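Local structure of aspartate aminotransferase (Leishmania major, 4H51) at residues K374-Y379 and N411-N416; E82-S87 and P305-A310; Q211-A216 and A247-R252. The protein probably catalyses reversible transfer of the amino group between L-aspartate and 2-oxoglutarate as a homodimeric enzyme dependent on pyridoxal 5'-phosphate. One frame throughout, in Å; residues are numbered along the deposited sequence. Where two conformers were deposited one is given.

How the contacts relate
The three contacts do not touch one another. Contact 3 is nested inside the long loop that contact 2 closes, and contact 1 opens only after contact 2 has closed. Contacts 1 and 2 lie on opposite sides of the chain's centre, their own centres 47 Å apart. Contact 3 has its centre 39 Å from that of contact 1 and 32 Å from that of contact 2, with nearest atoms about 18 Å apart in the latter pair. Contact 2 is the one at the dimer interface: Y83 OH is hydrogen-bonded to the pyridoxal phosphate-lysine side chain of the second subunit. Contacts 1 and 3 are touched by no other chain of the assembly.

Contact 1: residues K374-Y379 and N411-N416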
loop_
_atom_site.group_PDB
_atom_site.type_symbol
_atom_site.label_atom_id
_atom_site.label_comp_id
_atom_site.label_asym_id
_atom_site.label_seq_id
_atom_site.Cartn_x
_atom_site.Cartn_y
_atom_site.Cartn_z
ATOM N N LYS B 374 -20.800 3.654 -28.377
ATOM C CA LYS B 374 -21.293 3.463 -27.011
ATOM C C LYS B 374 -22.527 2.532 -26.968
ATOM O O LYS B 374 -22.578 1.583 -26.167
ATOM C CB LYS B 374 -21.635 4.809 -26.333
ATOM C CG LYS B 374 -22.165 4.694 -24.892
ATOM C CD LYS B 374 -22.141 6.029 -24.139
ATOM C CE LYS B 374 -22.687 5.893 -22.718
ATOM N NZ LYS B 374 -24.156 6.144 -22.614
ATOM N N ALA B 375 -23.513 2.828 -27.807
ATOM C CA ALA B 375 -24.754 2.049 -27.838
ATOM C C ALA B 375 -24.483 0.583 -28.239
ATOM O O ALA B 375 -25.067 -0.332 -27.663
ATOM C CB ALA B 375 -25.791 2.702 -28.775
ATOM N N GLN B 376 -23.627 0.375 -29.236
ATOM C CA GLN B 376 -23.162 -0.973 -29.586
ATOM C C GLN B 376 -22.481 -1.745 -28.457
ATOM O O GLN B 376 -22.705 -2.966 -28.309
ATOM C CB GLN B 376 -22.257 -0.920 -30.801
ATOM C CG GLN B 376 -23.019 -0.498 -32.025
ATOM C CD GLN B 376 -22.107 -0.161 -33.177
ATOM O OE1 GLN B 376 -20.925 0.124 -32.984
ATOM N NE2 GLN B 376 -22.652 -0.165 -34.378
ATOM N N CYS B 377 -21.645 -1.076 -27.668
ATOM C CA CYS B 377 -21.013 -1.745 -26.543
ATOM C C CYS B 377 -22.053 -2.094 -25.450
ATOM O O CYS B 377 -22.039 -3.187 -24.895
ATOM C CB CYS B 377 -19.877 -0.905 -25.972
ATOM S SG CYS B 377 -18.548 -0.540 -27.166
ATOM N N GLU B 378 -22.964 -1.162 -25.156
ATOM C CA GLU B 378 -24.077 -1.411 -24.217
ATOM C C GLU B 378 -24.917 -2.620 -24.647
ATOM O O GLU B 378 -25.267 -3.464 -23.811
ATOM C CB GLU B 378 -24.964 -0.134 -24.056
ATOM C CG GLU B 378 -24.398 0.766 -22.964
ATOM C CD GLU B 378 -24.894 2.204 -23.002
ATOM O OE1 GLU B 378 -25.623 2.568 -23.955
ATOM O OE2 GLU B 378 -24.509 2.957 -22.080
ATOM N N TYR B 379 -25.220 -2.700 -25.938
ATOM C CA TYR B 379 -25.836 -3.849 -26.495
ATOM C C TYR B 379 -25.077 -5.139 -26.042
ATOM O O TYR B 379 -25.660 -6.057 -25.382
ATOM C CB TYR B 379 -25.857 -3.741 -28.033
ATOM C CG TYR B 379 -26.511 -4.933 -28.653
ATOM C CD1 TYR B 379 -27.906 -4.996 -28.797
ATOM C CD2 TYR B 379 -25.760 -6.022 -29.070
ATOM C CE1 TYR B 379 -28.522 -6.112 -29.352
ATOM C CE2 TYR B 379 -26.371 -7.147 -29.632
ATOM C CZ TYR B 379 -27.751 -7.197 -29.758
ATOM O OH TYR B 379 -28.355 -8.319 -30.302
ATOM N N ASN B 411 -20.751 -8.830 -34.647
ATOM C CA ASN B 411 -21.382 -8.868 -35.979
ATOM C C ASN B 411 -22.850 -8.492 -35.865
ATOM O O ASN B 411 -23.319 -7.714 -36.670
ATOM C CB ASN B 411 -21.194 -10.234 -36.683
ATOM C CG ASN B 411 -21.812 -10.288 -38.081
ATOM O OD1 ASN B 411 -21.234 -9.840 -39.090
ATOM N ND2 ASN B 411 -22.961 -10.911 -38.151
ATOM N N ASP B 412 -23.553 -8.992 -34.847
ATOM C CA ASP B 412 -24.947 -8.564 -34.552
ATOM C C ASP B 412 -25.050 -7.057 -34.199
ATOM O O ASP B 412 -26.017 -6.384 -34.576
ATOM C CB ASP B 412 -25.527 -9.322 -33.347
ATOM C CG ASP B 412 -25.891 -10.773 -33.642
ATOM O OD1 ASP B 412 -25.730 -11.273 -34.792
ATOM O OD2 ASP B 412 -26.347 -11.418 -32.659
ATOM N N ALA B 413 -24.088 -6.539 -33.428
ATOM C CA ALA B 413 -24.145 -5.168 -32.955
ATOM C C ALA B 413 -23.889 -4.177 -34.094
ATOM O O ALA B 413 -24.592 -3.160 -34.209
ATOM C CB ALA B 413 -23.158 -4.936 -31.816
ATOM N N VAL B 414 -22.913 -4.478 -34.947
ATOM C CA VAL B 414 -22.595 -3.638 -36.094
ATOM C C VAL B 414 -23.802 -3.573 -37.030
ATOM O O VAL B 414 -24.224 -2.486 -37.439
ATOM C CB VAL B 414 -21.336 -4.159 -36.824
ATOM C CG1 VAL B 414 -21.075 -3.458 -38.142
ATOM C CG2 VAL B 414 -20.105 -3.998 -35.935
ATOM N N ARG B 415 -24.365 -4.741 -37.355
ATOM C CA ARG B 415 -25.487 -4.822 -38.290
ATOM C C ARG B 415 -26.795 -4.236 -37.785
ATOM O O ARG B 415 -27.548 -3.672 -38.566
ATOM C CB ARG B 415 -25.732 -6.289 -38.668
ATOM C CG ARG B 415 -24.618 -6.853 -39.513
ATOM C CD ARG B 415 -24.718 -8.358 -39.706
ATOM N NE ARG B 415 -23.583 -8.827 -40.502
ATOM C CZ ARG B 415 -23.535 -8.830 -41.826
ATOM N NH1 ARG B 415 -24.573 -8.407 -42.533
ATOM N NH2 ARG B 415 -22.453 -9.273 -42.453
ATOM N N ASN B 416 -27.083 -4.411 -36.501
ATOM C CA ASN B 416 -28.420 -4.149 -35.952
ATOM C C ASN B 416 -28.546 -2.947 -35.016
ATOM O O ASN B 416 -29.671 -2.565 -34.665
ATOM C CB ASN B 416 -28.926 -5.398 -35.211
ATOM C CG ASN B 416 -28.844 -6.668 -36.057
ATOM O OD1 ASN B 416 -28.937 -6.638 -37.307
ATOM N ND2 ASN B 416 -28.664 -7.801 -35.376
#
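A413 of helix 400-416 meets Q376 and Y379, which stand one turn apart on helix 374-382. The short helical segments run roughly antiparallel, their N-to-C directions 137° apart, with axes 9.4 Å apart at closest approach. The tight part is centred on the small methyl of A413. It lets the backbones come close, with Q376 CA only 5.5 Å from A413 CA, and the CB atoms of the same two residues are 4.2 Å apart. On one side of this point the phenol of Y379 leans across, its CD2 3.9 Å from A413 CB. With CG anti to its backbone N (chi1 -180°), the Y379 side chain is carried over toward the second helix, and A413 CB meets its ring obliquely. Q376 reaches toward the other helix with an extended chain, bringing NE2 beside the backbone. There Q376 NE2 is 3.6 Å from A413 O and 3.9 Å from V414 CA, a contact of van der Waals type. The polar ends of that amide are used nearby: OE1 accepts from S373 N, and NE2 makes a weak hydrogen bond to V417 O. The packing is looser beyond the ring, where Y379 OH comes within 4.3 Å of D412 CB: D412 lies at the partly exposed margin, and exposed N416 contributes little. K374 and E378, which do not reach the second helix, pair with each other in a salt bridge whose hydrogen bond, K374 NZ to E378 OE2 at 3.3 Å, is weak. The Y379 ring is also stacked on H383 and touches V417, the last modelled residue, while V414 packs on L372. This alanine-centred, near-antiparallel helix pair lies toward the surface and belongs to the C-terminal part of the small alpha/beta domain of the aspartate aminotransferase family.

Contact 2: residues E82-S87 and P305-A310; sequences EYLPIS and PPAHGA
L84 swings CG beside its own backbone N (chi1 -70°) and extends CD1 from the chain (chi2 -179°), which delivers that methyl to P305 and A307. L84 CD1 lies 3.6 Å from A307 CB and 4.2 Å from P305 CG, so one branch of the leucine touches both the proline ring and A307. L84 CD1 is also 3.5 Å from P305 O. That carbonyl accepts a hydrogen bond donated by a water 2.8 Å from P305 O, and the same water accepts one from the backbone, 3.0 Å from L84 N. The water thus bridges the two backbones beside the leucine. At the other end of the contact the P305 ring is approached by carbonyl oxygens, P305 CD being 3.5 Å from I86 O and 3.7 Å from P85 O. Y83 OH is hydrogen-bonded to the pyridoxal phosphate-lysine of the second subunit, so segment 82-87 contributes to that subunit's active site; R55 of the second subunit also forms a salt bridge with E82. The segment is an irregular connection between helices 65-76 and 90-101. I86 turns away to pack on helix 287-299, S87 is tied by backbone hydrogen bonds to Q114 of strand 110-116, and P305 and P306 lie against that strand.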
loop_
_atom_site.group_PDB
_atom_site.type_symbol
_atom_site.label_atom_id
_atom_site.label_comp_id
_atom_site.label_asym_id
_atom_site.label_seq_id
_atom_site.Cartn_x
_atom_site.Cartn_y
_atom_site.Cartn_z
ATOM N N GLU B 82 9.259 -9.910 10.064
ATOM C CA GLU B 82 9.725 -8.616 10.523
ATOM C C GLU B 82 9.585 -7.588 9.428
ATOM O O GLU B 82 9.630 -7.918 8.238
ATOM C CB GLU B 82 11.182 -8.667 10.958
ATOM C CG GLU B 82 11.424 -9.756 11.981
ATOM C CD GLU B 82 10.489 -9.651 13.102
ATOM O OE1 GLU B 82 10.483 -8.561 13.640
ATOM O OE2 GLU B 82 9.784 -10.664 13.462
ATOM N N TYR B 83 9.388 -6.343 9.839
ATOM C CA TYR B 83 9.201 -5.263 8.862
ATOM C C TYR B 83 10.291 -5.310 7.789
ATOM O O TYR B 83 11.476 -5.481 8.090
ATOM C CB TYR B 83 9.280 -3.884 9.514
ATOM C CG TYR B 83 8.080 -3.475 10.354
ATOM C CD1 TYR B 83 6.821 -3.304 9.768
ATOM C CD2 TYR B 83 8.226 -3.194 11.704
ATOM C CE1 TYR B 83 5.737 -2.893 10.534
ATOM C CE2 TYR B 83 7.162 -2.783 12.487
ATOM C CZ TYR B 83 5.914 -2.626 11.899
ATOM O OH TYR B 83 4.855 -2.204 12.686
ATOM N N LEU B 84 9.890 -5.085 6.542
ATOM C CA LEU B 84 10.869 -4.757 5.524
ATOM C C LEU B 84 11.343 -3.306 5.809
ATOM O O LEU B 84 10.638 -2.562 6.440
ATOM C CB LEU B 84 10.232 -4.800 4.149
ATOM C CG LEU B 84 9.820 -6.187 3.563
ATOM C CD1 LEU B 84 9.228 -6.018 2.176
ATOM C CD2 LEU B 84 10.986 -7.157 3.504
ATOM N N PRO B 85 12.525 -2.905 5.298
ATOM C CA PRO B 85 12.886 -1.504 5.227
ATOM C C PRO B 85 11.800 -0.681 4.546
ATOM O O PRO B 85 10.978 -1.196 3.773
ATOM C CB PRO B 85 14.162 -1.509 4.365
ATOM C CG PRO B 85 14.786 -2.855 4.662
ATOM C CD PRO B 85 13.570 -3.753 4.684
ATOM N N ILE B 86 11.785 0.617 4.802
ATOM C CA ILE B 86 10.780 1.483 4.193
ATOM C C ILE B 86 10.779 1.351 2.642
ATOM O O ILE B 86 9.726 1.290 1.976
ATOM C CB ILE B 86 11.012 2.960 4.657
ATOM C CG1 ILE B 86 10.646 3.140 6.150
ATOM C CG2 ILE B 86 10.217 3.960 3.816
ATOM C CD1 ILE B 86 11.349 4.328 6.825
ATOM N N SER B 87 11.974 1.267 2.064
ATOM C CA SER B 87 12.097 1.133 0.625
ATOM C C SER B 87 11.658 -0.249 0.132
ATOM O O SER B 87 11.444 -0.435 -1.050
ATOM C CB SER B 87 13.544 1.317 0.204
ATOM O OG SER B 87 14.039 2.585 0.533
ATOM N N PRO B 305 6.370 -1.718 2.610
ATOM C CA PRO B 305 5.498 -2.484 1.724
ATOM C C PRO B 305 5.304 -3.948 2.129
ATOM O O PRO B 305 6.129 -4.489 2.901
ATOM C CB PRO B 305 6.224 -2.404 0.381
ATOM C CG PRO B 305 7.666 -2.426 0.783
ATOM C CD PRO B 305 7.759 -1.654 2.084
ATOM N N PRO B 306 4.251 -4.598 1.588
ATOM C CA PRO B 306 4.002 -6.013 1.860
ATOM C C PRO B 306 5.081 -6.918 1.228
ATOM O O PRO B 306 5.477 -6.711 0.083
ATOM C CB PRO B 306 2.610 -6.285 1.265
ATOM C CG PRO B 306 2.467 -5.244 0.187
ATOM C CD PRO B 306 3.276 -4.034 0.630
ATOM N N ALA B 307 5.497 -7.915 1.983
ATOM C CA ALA B 307 6.669 -8.705 1.589
ATOM C C ALA B 307 6.352 -9.906 0.721
ATOM O O ALA B 307 7.172 -10.312 -0.088
ATOM C CB ALA B 307 7.477 -9.116 2.803
ATOM N N HIS B 308 5.175 -10.504 0.878
ATOM C CA HIS B 308 4.946 -11.805 0.240
ATOM C C HIS B 308 5.112 -11.757 -1.272
ATOM O O HIS B 308 5.824 -12.605 -1.839
ATOM C CB HIS B 308 3.589 -12.343 0.628
ATOM C CG HIS B 308 3.368 -13.773 0.240
ATOM N ND1 HIS B 308 4.097 -14.796 0.778
ATOM C CD2 HIS B 308 2.463 -14.350 -0.641
ATOM C CE1 HIS B 308 3.691 -15.948 0.230
ATOM N NE2 HIS B 308 2.679 -15.675 -0.623
ATOM N N GLY B 309 4.495 -10.794 -1.959
ATOM C CA GLY B 309 4.615 -10.728 -3.437
ATOM C C GLY B 309 6.072 -10.511 -3.894
ATOM O O GLY B 309 6.559 -11.152 -4.811
ATOM N N ALA B 310 6.757 -9.618 -3.189
ATOM C CA ALA B 310 8.178 -9.302 -3.461
ATOM C C ALA B 310 9.043 -10.544 -3.264
ATOM O O ALA B 310 9.922 -10.803 -4.037
ATOM C CB ALA B 310 8.653 -8.176 -2.556
HETATM O O HOH W 1 7.149 -4.910 5.428
#

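Contact 3: residues Q211-A216 and A247-R252; sequences QWNEIA and ARLFAR
W212 and A216 of helix 209-221 face L249 and F250 of helix 245-252, the short segments running 37° from parallel with axes 10.0 Å apart at closest approach and A216 CA 6.1 Å from F250 CA. F250 supplies the largest part of the contact. Its CG lies beside the backbone N, and the end of the ring reaches in toward the other helix, where A216 sits over one face: A216 CB is 4.0 Å from the F250 ring centroid, 20° off the normal, a CH-pi contact displaced toward the rim. I215 CG2 comes to the edge of the same ring, 3.9 Å from F250 CZ. The side chains of W212 and F250 cross at about a right angle, W212 CE3 3.8 Å from F250 CZ; their planes are 80° apart, but the pair is too oblique to name as a stack or edge-to-face. Helix packing is tight enough for F250 CE1 to lie 3.6 Å from W212 O, an oxygen that already accepts the backbone hydrogen bond from A216 N. Beside W212, one turn before A216, L249 CD2 lies against the backbone, 3.8 Å from W212 C and close to N213. N213, in one of its two conformers, crosses L249 at about a right angle, N213 OD1 3.6 Å from L249 CD1; this oxygen also accepts a weak hydrogen bond from R253 NH1. F250 is edge-to-face with F228 of strand 225-230. Both helices belong to successive beta-alpha-beta crossovers between parallel strands 192-196, 225-230 and 258-262, and pack side by side on the sheet, as in the large domain of fold-type I pyridoxal phosphate enzymes.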
loop_
_atom_site.group_PDB
_atom_site.type_symbol
_atom_site.label_atom_id
_atom_site.label_comp_id
_atom_site.label_asym_id
_atom_site.label_seq_id
_atom_site.Cartn_x
_atom_site.Cartn_y
_atom_site.Cartn_z
ATOM N N GLN B 211 9.012 4.902 -34.274
ATOM C CA GLN B 211 8.267 5.986 -33.556
ATOM C C GLN B 211 8.843 6.266 -32.181
ATOM O O GLN B 211 9.008 7.429 -31.791
ATOM C CB GLN B 211 6.774 5.633 -33.476
ATOM C CG GLN B 211 6.150 5.731 -34.866
ATOM C CD GLN B 211 4.768 5.117 -34.976
ATOM O OE1 GLN B 211 4.390 4.214 -34.244
ATOM N NE2 GLN B 211 4.018 5.611 -35.939
ATOM N N TRP B 212 9.213 5.217 -31.449
ATOM C CA TRP B 212 9.850 5.428 -30.148
ATOM C C TRP B 212 11.107 6.235 -30.236
ATOM O O TRP B 212 11.352 7.056 -29.361
ATOM C CB TRP B 212 10.188 4.146 -29.429
ATOM C CG TRP B 212 9.035 3.500 -28.716
ATOM C CD1 TRP B 212 8.569 2.209 -28.890
ATOM C CD2 TRP B 212 8.215 4.061 -27.663
ATOM N NE1 TRP B 212 7.532 1.955 -28.039
ATOM C CE2 TRP B 212 7.262 3.042 -27.292
ATOM C CE3 TRP B 212 8.181 5.276 -27.005
ATOM C CZ2 TRP B 212 6.328 3.243 -26.290
ATOM C CZ3 TRP B 212 7.225 5.471 -26.023
ATOM C CH2 TRP B 212 6.351 4.477 -25.656
ATOM N N ASN B 213 11.962 5.962 -31.232
ATOM C CA ASN B 213 13.182 6.752 -31.377
ATOM C C ASN B 213 12.856 8.232 -31.619
ATOM O O ASN B 213 13.514 9.141 -31.034
ATOM C CB ASN B 213 14.057 6.180 -32.508
ATOM C CG ASN B 213 15.501 6.708 -32.478
ATOM O OD1 ASN B 213 16.172 6.683 -31.444
ATOM N ND2 ASN B 213 16.003 7.125 -33.632
ATOM N N GLU B 214 11.840 8.506 -32.438
ATOM C CA GLU B 214 11.443 9.911 -32.689
ATOM C C GLU B 214 10.879 10.547 -31.422
ATOM O O GLU B 214 11.176 11.690 -31.141
ATOM C CB GLU B 214 10.411 10.027 -33.775
ATOM C CG GLU B 214 10.946 9.752 -35.170
ATOM C CD GLU B 214 9.954 10.189 -36.259
ATOM O OE1 GLU B 214 9.447 11.337 -36.223
ATOM O OE2 GLU B 214 9.651 9.367 -37.149
ATOM N N ILE B 215 10.132 9.771 -30.628
ATOM C CA ILE B 215 9.567 10.318 -29.385
ATOM C C ILE B 215 10.692 10.647 -28.409
ATOM O O ILE B 215 10.656 11.682 -27.734
ATOM C CB ILE B 215 8.608 9.338 -28.721
ATOM C CG1 ILE B 215 7.369 9.120 -29.584
ATOM C CG2 ILE B 215 8.143 9.890 -27.348
ATOM C CD1 ILE B 215 6.638 7.842 -29.234
ATOM N N ALA B 216 11.704 9.781 -28.328
ATOM C CA ALA B 216 12.872 10.085 -27.472
ATOM C C ALA B 216 13.537 11.393 -27.888
ATOM O O ALA B 216 13.868 12.196 -27.031
ATOM C CB ALA B 216 13.881 8.956 -27.452
ATOM N N ALA B 247 11.892 1.685 -22.868
ATOM C CA ALA B 247 12.643 2.090 -21.684
ATOM C C ALA B 247 14.135 1.963 -21.922
ATOM O O ALA B 247 14.902 2.837 -21.512
ATOM C CB ALA B 247 12.239 1.219 -20.476
ATOM N N ARG B 248 14.587 0.873 -22.558
ATOM C CA ARG B 248 16.048 0.696 -22.784
ATOM C C ARG B 248 16.626 1.701 -23.755
ATOM O O ARG B 248 17.739 2.200 -23.548
ATOM C CB ARG B 248 16.439 -0.743 -23.220
ATOM C CG ARG B 248 16.133 -1.777 -22.169
ATOM C CD ARG B 248 16.454 -3.179 -22.594
ATOM N NE ARG B 248 16.044 -4.130 -21.541
ATOM C CZ ARG B 248 16.098 -5.438 -21.688
ATOM N NH1 ARG B 248 16.583 -5.949 -22.802
ATOM N NH2 ARG B 248 15.699 -6.219 -20.705
ATOM N N LEU B 249 15.860 2.039 -24.788
ATOM C CA LEU B 249 16.259 3.108 -25.740
ATOM C C LEU B 249 16.331 4.454 -25.085
ATOM O O LEU B 249 17.291 5.191 -25.295
ATOM C CB LEU B 249 15.245 3.223 -26.885
ATOM C CG LEU B 249 15.379 4.361 -27.921
ATOM C CD1 LEU B 249 16.594 4.230 -28.838
ATOM C CD2 LEU B 249 14.089 4.376 -28.725
ATOM N N PHE B 250 15.302 4.816 -24.298
ATOM C CA PHE B 250 15.326 6.106 -23.616
ATOM C C PHE B 250 16.533 6.207 -22.664
ATOM O O PHE B 250 17.167 7.257 -22.569
ATOM C CB PHE B 250 13.989 6.391 -22.897
ATOM C CG PHE B 250 12.844 6.824 -23.811
ATOM C CD1 PHE B 250 12.594 6.207 -25.029
ATOM C CD2 PHE B 250 11.966 7.807 -23.413
ATOM C CE1 PHE B 250 11.536 6.566 -25.820
ATOM C CE2 PHE B 250 10.899 8.198 -24.219
ATOM C CZ PHE B 250 10.697 7.580 -25.435
ATOM N N ALA B 251 16.826 5.131 -21.934
ATOM C CA ALA B 251 17.990 5.114 -21.034
ATOM C C ALA B 251 19.235 5.345 -21.853
ATOM O O ALA B 251 20.044 6.179 -21.507
ATOM C CB ALA B 251 18.111 3.768 -20.310
ATOM N N ARG B 252 19.402 4.557 -22.919
ATOM C CA ARG B 252 20.607 4.612 -23.742
ATOM C C ARG B 252 20.796 6.005 -24.297
ATOM O O ARG B 252 21.949 6.451 -24.425
ATOM C CB ARG B 252 20.596 3.613 -24.896
#